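Local coordinates for elicitor protein Hrip2 (Magnaporthe oryzae, PDB 5FID) that acts as a protein elicitor of the rice blast fungus, probably a secreted protein that triggers defence responses in plants, at residues D43-G48 and I65-S70; V51-T56 and N86-K91. The protein carries 1 engineered substitution. All blocks are in the same frame, centred on the assembly; numbering follows the deposited sequence.

Interaction 1: residues D43-G48 and I65-S70; sequences DFRKSG and IGYSFS
An aromatic hydroxyl of a strand, that of Tyr67, receives a backbone N-H from the neighbouring loop: Arg45 N donates to Tyr67 OH at 3.1 Å, nearly straight (159°) and at the edge of the ring, in its plane. The same hydroxyl bonds to Glu42, whose carboxylate also pairs with the Arg45 guanidinium, so phenol, acid and arginine form one polar group where strand 39-43 runs into the loop. The Arg45 chain runs extended past the phenol oxygen, with CG 3.6 Å from Tyr67 OH.

The Phe44 ring lies over one face of Tyr67 in an offset stack, centroids 4.5 Å apart and planes at 17°, with Tyr67 CD2 over the centre of the Phe44 ring. Phe69, two residues on along the strand, completes the aromatic cluster; its CD1 meets Phe44 CD2 at 3.8 Å, the two rings oblique to each other. The edge of Phe69 faces the loop backbone, CE1 standing 3.4 Å from Arg45 O. That carbonyl also closes the type I turn from Arg45 to Gly48 by accepting from Gly48 N. Gly48, with no side chain and a positive phi, brings its CA within 3.2 Å of Tyr67 O, so the loop backbone comes close to the strand.

The cluster thereby joins the loop between strands 39-43 and 49-54 to strand 63-69 of the antiparallel sheet, and Phe44 continues onto Val131 of the mixed sheet. The phenol is gripped by a backbone donor and a carboxylate, which together with the stacked ring probably fix its rotation.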
loop_
_atom_site.group_PDB
_atom_site.type_symbol
_atom_site.label_atom_id
_atom_site.label_comp_id
_atom_site.label_asym_id
_atom_site.label_seq_id
_atom_site.Cartn_x
_atom_site.Cartn_y
_atom_site.Cartn_z
ATOM N N ASP A 43 -12.933 15.132 7.677
ATOM C CA ASP A 43 -11.535 15.503 7.541
ATOM C C ASP A 43 -10.666 14.331 7.944
ATOM O O ASP A 43 -11.016 13.591 8.869
ATOM C CB ASP A 43 -11.189 16.662 8.468
ATOM C CG ASP A 43 -11.882 17.936 8.091
ATOM O OD1 ASP A 43 -12.581 17.966 7.055
ATOM O OD2 ASP A 43 -11.706 18.926 8.834
ATOM N N PHE A 44 -9.529 14.178 7.269
ATOM C CA PHE A 44 -8.539 13.176 7.649
ATOM C C PHE A 44 -8.151 13.321 9.109
ATOM O O PHE A 44 -7.736 14.402 9.557
ATOM C CB PHE A 44 -7.269 13.332 6.812
ATOM C CG PHE A 44 -7.135 12.330 5.704
ATOM C CD1 PHE A 44 -8.253 11.809 5.075
ATOM C CD2 PHE A 44 -5.878 11.911 5.292
ATOM C CE1 PHE A 44 -8.114 10.888 4.045
ATOM C CE2 PHE A 44 -5.733 10.984 4.272
ATOM C CZ PHE A 44 -6.852 10.477 3.648
ATOM N N ARG A 45 -8.265 12.226 9.849
ATOM C CA ARG A 45 -7.848 12.214 11.235
ATOM C C ARG A 45 -6.370 11.908 11.258
ATOM O O ARG A 45 -5.905 11.040 10.523
ATOM C CB ARG A 45 -8.643 11.179 12.023
ATOM C CG ARG A 45 -10.119 11.529 12.108
ATOM C CD ARG A 45 -10.952 10.364 12.595
ATOM N NE ARG A 45 -12.369 10.708 12.550
ATOM C CZ ARG A 45 -13.007 11.369 13.506
ATOM N NH1 ARG A 45 -12.360 11.754 14.594
ATOM N NH2 ARG A 45 -14.296 11.642 13.369
ATOM N N LYS A 46 -5.646 12.652 12.086
ATOM C CA LYS A 46 -4.197 12.580 12.165
ATOM C C LYS A 46 -3.732 11.140 12.358
ATOM O O LYS A 46 -2.811 10.678 11.683
ATOM C CB LYS A 46 -3.727 13.455 13.331
ATOM C CG LYS A 46 -2.230 13.644 13.448
ATOM C CD LYS A 46 -1.910 14.335 14.768
ATOM C CE LYS A 46 -2.572 13.592 15.926
ATOM N NZ LYS A 46 -2.563 14.350 17.215
ATOM N N SER A 47 -4.405 10.437 13.261
ATOM C CA SER A 47 -4.066 9.061 13.622
ATOM C C SER A 47 -4.516 8.016 12.608
ATOM O O SER A 47 -4.144 6.850 12.717
ATOM C CB SER A 47 -4.695 8.702 14.973
ATOM O OG SER A 47 -6.134 8.644 14.906
ATOM N N GLY A 48 -5.329 8.423 11.641
ATOM C CA GLY A 48 -5.938 7.459 10.741
ATOM C C GLY A 48 -7.230 6.936 11.348
ATOM O O GLY A 48 -7.542 7.222 12.507
ATOM N N ILE A 65 -13.461 0.978 5.300
ATOM C CA ILE A 65 -12.454 1.716 4.561
ATOM C C ILE A 65 -11.457 2.179 5.595
ATOM O O ILE A 65 -11.811 2.901 6.527
ATOM C CB ILE A 65 -13.064 2.948 3.870
ATOM C CG1 ILE A 65 -14.092 2.496 2.821
ATOM C CG2 ILE A 65 -11.963 3.797 3.230
ATOM C CD1 ILE A 65 -15.309 3.360 2.761
ATOM N N GLY A 66 -10.208 1.751 5.458
ATOM C CA GLY A 66 -9.201 2.160 6.417
ATOM C C GLY A 66 -8.268 3.156 5.768
ATOM O O GLY A 66 -7.921 3.001 4.603
ATOM N N TYR A 67 -7.864 4.181 6.507
ATOM C CA TYR A 67 -6.859 5.098 5.990
ATOM C C TYR A 67 -5.897 5.532 7.085
ATOM O O TYR A 67 -6.245 5.533 8.258
ATOM C CB TYR A 67 -7.516 6.320 5.338
ATOM C CG TYR A 67 -8.204 7.260 6.302
ATOM C CD1 TYR A 67 -9.561 7.134 6.575
ATOM C CD2 TYR A 67 -7.506 8.286 6.922
ATOM C CE1 TYR A 67 -10.207 8.010 7.449
ATOM C CE2 TYR A 67 -8.131 9.150 7.799
ATOM C CZ TYR A 67 -9.480 9.015 8.056
ATOM O OH TYR A 67 -10.096 9.889 8.930
ATOM N N SER A 68 -4.683 5.897 6.689
ATOM C CA SER A 68 -3.720 6.497 7.607
ATOM C C SER A 68 -2.704 7.264 6.767
ATOM O O SER A 68 -2.723 7.172 5.544
ATOM C CB SER A 68 -3.041 5.424 8.456
ATOM O OG SER A 68 -2.107 4.682 7.687
ATOM N N PHE A 69 -1.828 8.041 7.390
ATOM C CA PHE A 69 -0.802 8.704 6.592
ATOM C C PHE A 69 0.511 8.905 7.336
ATOM O O PHE A 69 0.541 8.947 8.567
ATOM C CB PHE A 69 -1.313 9.993 5.921
ATOM C CG PHE A 69 -1.753 11.064 6.875
ATOM C CD1 PHE A 69 -2.960 10.963 7.559
ATOM C CD2 PHE A 69 -0.979 12.205 7.047
ATOM C CE1 PHE A 69 -3.367 11.971 8.431
ATOM C CE2 PHE A 69 -1.378 13.215 7.907
ATOM C CZ PHE A 69 -2.578 13.099 8.605
ATOM N N SER A 70 1.596 8.991 6.575
ATOM C CA SER A 70 2.924 9.087 7.162
ATOM C C SER A 70 3.686 10.253 6.545
ATOM O O SER A 70 3.251 10.837 5.554
ATOM C CB SER A 70 3.698 7.767 6.983
ATOM O OG SER A 70 4.215 7.595 5.662
#

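Interaction 2: residues V51-T56 and N86-K91; sequences VKVSKT and NPFADK
Two overlapping type I turns, Asn86 to Ala89 and Phe88 to Lys91, carry the loop segment 86-91 against the end of strand 49-54 in the six-stranded antiparallel sheet. An Asx turn at Asn86 leads into the first of them: Asn86 OD1 accepts from Phe88 N at 2.9 Å. On the strand side, an ST turn in which Ser54 OG accepts from Thr56 N marks the exit into Lys55.

The buried part of the contact is Val53 against Phe88. Val53 CG1, set opposite the backbone N (chi1 -176°), reaches Phe88 CE2 at 3.5 Å, and Leu135 of strand 131-135 packs on both residues. Pro87 CB sits over the centre of one face of the Phe88 ring, while the extended Lys55 chain passes alongside the proline, its CG 3.9 Å from Pro87 CB, and brings CE obliquely to the phenyl ring.

At the end of that chain the ammonium is held by several partners. Lys55 NZ donates to Pro87 O at 3.0 Å from 37° above the carbonyl plane, and one water bridges the same two atoms. A second water takes a hydrogen bond from Lys55 NZ and gives one to Asp90; this water oxygen lies 3.0 Å from Asp90 OD1.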
loop_
_atom_site.group_PDB
_atom_site.type_symbol
_atom_site.label_atom_id
_atom_site.label_comp_id
_atom_site.label_asym_id
_atom_site.label_seq_id
_atom_site.Cartn_x
_atom_site.Cartn_y
_atom_site.Cartn_z
ATOM N N VAL A 51 -13.352 3.325 8.824
ATOM C CA VAL A 51 -14.707 3.788 8.528
ATOM C C VAL A 51 -15.593 2.582 8.229
ATOM O O VAL A 51 -15.436 1.940 7.187
ATOM C CB VAL A 51 -14.717 4.761 7.331
ATOM C CG1 VAL A 51 -16.121 5.268 7.073
ATOM C CG2 VAL A 51 -13.804 5.946 7.606
ATOM N N LYS A 52 -16.511 2.260 9.143
ATOM C CA LYS A 52 -17.441 1.146 8.921
ATOM C C LYS A 52 -18.595 1.590 8.040
ATOM O O LYS A 52 -19.045 2.728 8.142
ATOM C CB LYS A 52 -18.003 0.626 10.246
ATOM C CG LYS A 52 -16.975 0.107 11.226
ATOM C CD LYS A 52 -17.672 -0.418 12.479
ATOM C CE LYS A 52 -16.663 -0.961 13.502
ATOM N NZ LYS A 52 -17.384 -1.427 14.735
ATOM N N VAL A 53 -19.061 0.685 7.174
ATOM C CA VAL A 53 -20.142 0.960 6.232
ATOM C C VAL A 53 -21.064 -0.248 6.223
ATOM O O VAL A 53 -20.639 -1.361 5.930
ATOM C CB VAL A 53 -19.602 1.176 4.800
ATOM C CG1 VAL A 53 -20.730 1.556 3.860
ATOM C CG2 VAL A 53 -18.522 2.261 4.794
ATOM N N SER A 54 -22.331 -0.038 6.549
ATOM C CA SER A 54 -23.235 -1.161 6.738
ATOM C C SER A 54 -24.628 -0.770 6.279
ATOM O O SER A 54 -24.887 0.402 6.041
ATOM C CB SER A 54 -23.223 -1.562 8.215
ATOM O OG SER A 54 -24.228 -2.500 8.523
ATOM N N LYS A 55 -25.515 -1.748 6.121
ATOM C CA LYS A 55 -26.906 -1.440 5.811
ATOM C C LYS A 55 -27.780 -1.421 7.063
ATOM O O LYS A 55 -28.997 -1.253 6.972
ATOM C CB LYS A 55 -27.465 -2.435 4.795
ATOM C CG LYS A 55 -26.896 -2.279 3.401
ATOM C CD LYS A 55 -27.487 -3.348 2.497
ATOM C CE LYS A 55 -26.838 -3.322 1.145
ATOM N NZ LYS A 55 -27.344 -4.435 0.299
ATOM N N THR A 56 -27.168 -1.610 8.230
ATOM C CA THR A 56 -27.899 -1.466 9.493
ATOM C C THR A 56 -27.281 -0.397 10.379
ATOM O O THR A 56 -26.070 -0.159 10.346
ATOM C CB THR A 56 -28.024 -2.799 10.292
ATOM O OG1 THR A 56 -26.719 -3.330 10.562
ATOM C CG2 THR A 56 -28.827 -3.812 9.507
ATOM N N ASN A 86 -19.442 -7.642 4.012
ATOM C CA ASN A 86 -19.634 -6.759 2.866
ATOM C C ASN A 86 -21.063 -6.827 2.364
ATOM O O ASN A 86 -21.412 -7.729 1.600
ATOM C CB ASN A 86 -18.692 -7.084 1.705
ATOM C CG ASN A 86 -18.856 -6.103 0.546
ATOM O OD1 ASN A 86 -19.548 -5.079 0.674
ATOM N ND2 ASN A 86 -18.228 -6.401 -0.583
ATOM N N PRO A 87 -21.889 -5.859 2.786
ATOM C CA PRO A 87 -23.307 -5.789 2.427
ATOM C C PRO A 87 -23.475 -5.503 0.947
ATOM O O PRO A 87 -24.575 -5.674 0.408
ATOM C CB PRO A 87 -23.812 -4.584 3.230
ATOM C CG PRO A 87 -22.830 -4.396 4.322
ATOM C CD PRO A 87 -21.509 -4.802 3.737
ATOM N N PHE A 88 -22.388 -5.074 0.305
ATOM C CA PHE A 88 -22.429 -4.606 -1.077
ATOM C C PHE A 88 -21.710 -5.550 -2.017
ATOM O O PHE A 88 -21.324 -5.161 -3.114
ATOM C CB PHE A 88 -21.823 -3.203 -1.172
ATOM C CG PHE A 88 -22.242 -2.295 -0.047
ATOM C CD1 PHE A 88 -23.472 -1.653 -0.071
ATOM C CD2 PHE A 88 -21.408 -2.089 1.038
ATOM C CE1 PHE A 88 -23.861 -0.820 0.968
ATOM C CE2 PHE A 88 -21.790 -1.260 2.082
ATOM C CZ PHE A 88 -23.022 -0.622 2.047
ATOM N N ALA A 89 -21.554 -6.800 -1.591
ATOM C CA ALA A 89 -20.851 -7.810 -2.378
ATOM C C ALA A 89 -21.421 -8.031 -3.789
ATOM O O ALA A 89 -20.679 -8.333 -4.729
ATOM C CB ALA A 89 -20.816 -9.119 -1.604
ATOM N N ASP A 90 -22.731 -7.863 -3.930
ATOM C CA ASP A 90 -23.422 -8.071 -5.201
ATOM C C ASP A 90 -23.380 -6.841 -6.120
ATOM O O ASP A 90 -23.958 -6.859 -7.207
ATOM C CB ASP A 90 -24.890 -8.447 -4.935
ATOM C CG ASP A 90 -25.649 -7.361 -4.169
ATOM O OD1 ASP A 90 -25.037 -6.666 -3.329
ATOM O OD2 ASP A 90 -26.870 -7.194 -4.404
ATOM N N LYS A 91 -22.712 -5.775 -5.678
ATOM C CA LYS A 91 -22.657 -4.518 -6.432
ATOM C C LYS A 91 -21.214 -4.077 -6.659
ATOM O O LYS A 91 -20.283 -4.692 -6.142
ATOM C CB LYS A 91 -23.405 -3.418 -5.682
ATOM C CG LYS A 91 -24.865 -3.713 -5.440
ATOM C CD LYS A 91 -25.642 -3.771 -6.760
ATOM C CE LYS A 91 -27.115 -4.029 -6.493
ATOM N NZ LYS A 91 -27.264 -4.677 -5.158
HETATM O O HOH W 1 -25.817 -4.004 -2.324
HETATM O O HOH W 2 -26.940 -6.862 1.426
#

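How the interactions relate
Strands 49-54 and 63-69, neighbours in the antiparallel sheet, link the two contacts directly: Ile65 O lies 2.8 Å from Val51 N, a probable hydrogen bond, and Ile65 packs on Val53. The centres are about 20 Å apart, on opposite sides of the chain's centre. Interaction 1 holds the loop between strands 39-43 and 49-54, interaction 2 the loop between strands 75-81 and 93-96. Interaction 1 is partly buried, is built on three aromatic rings, one of them a phenol, and is approached by the second subunit. Interaction 2 is the more buried, with an apolar valine-phenylalanine core, but its lysine reaches ordered water, and no other chain of the assembly touches it.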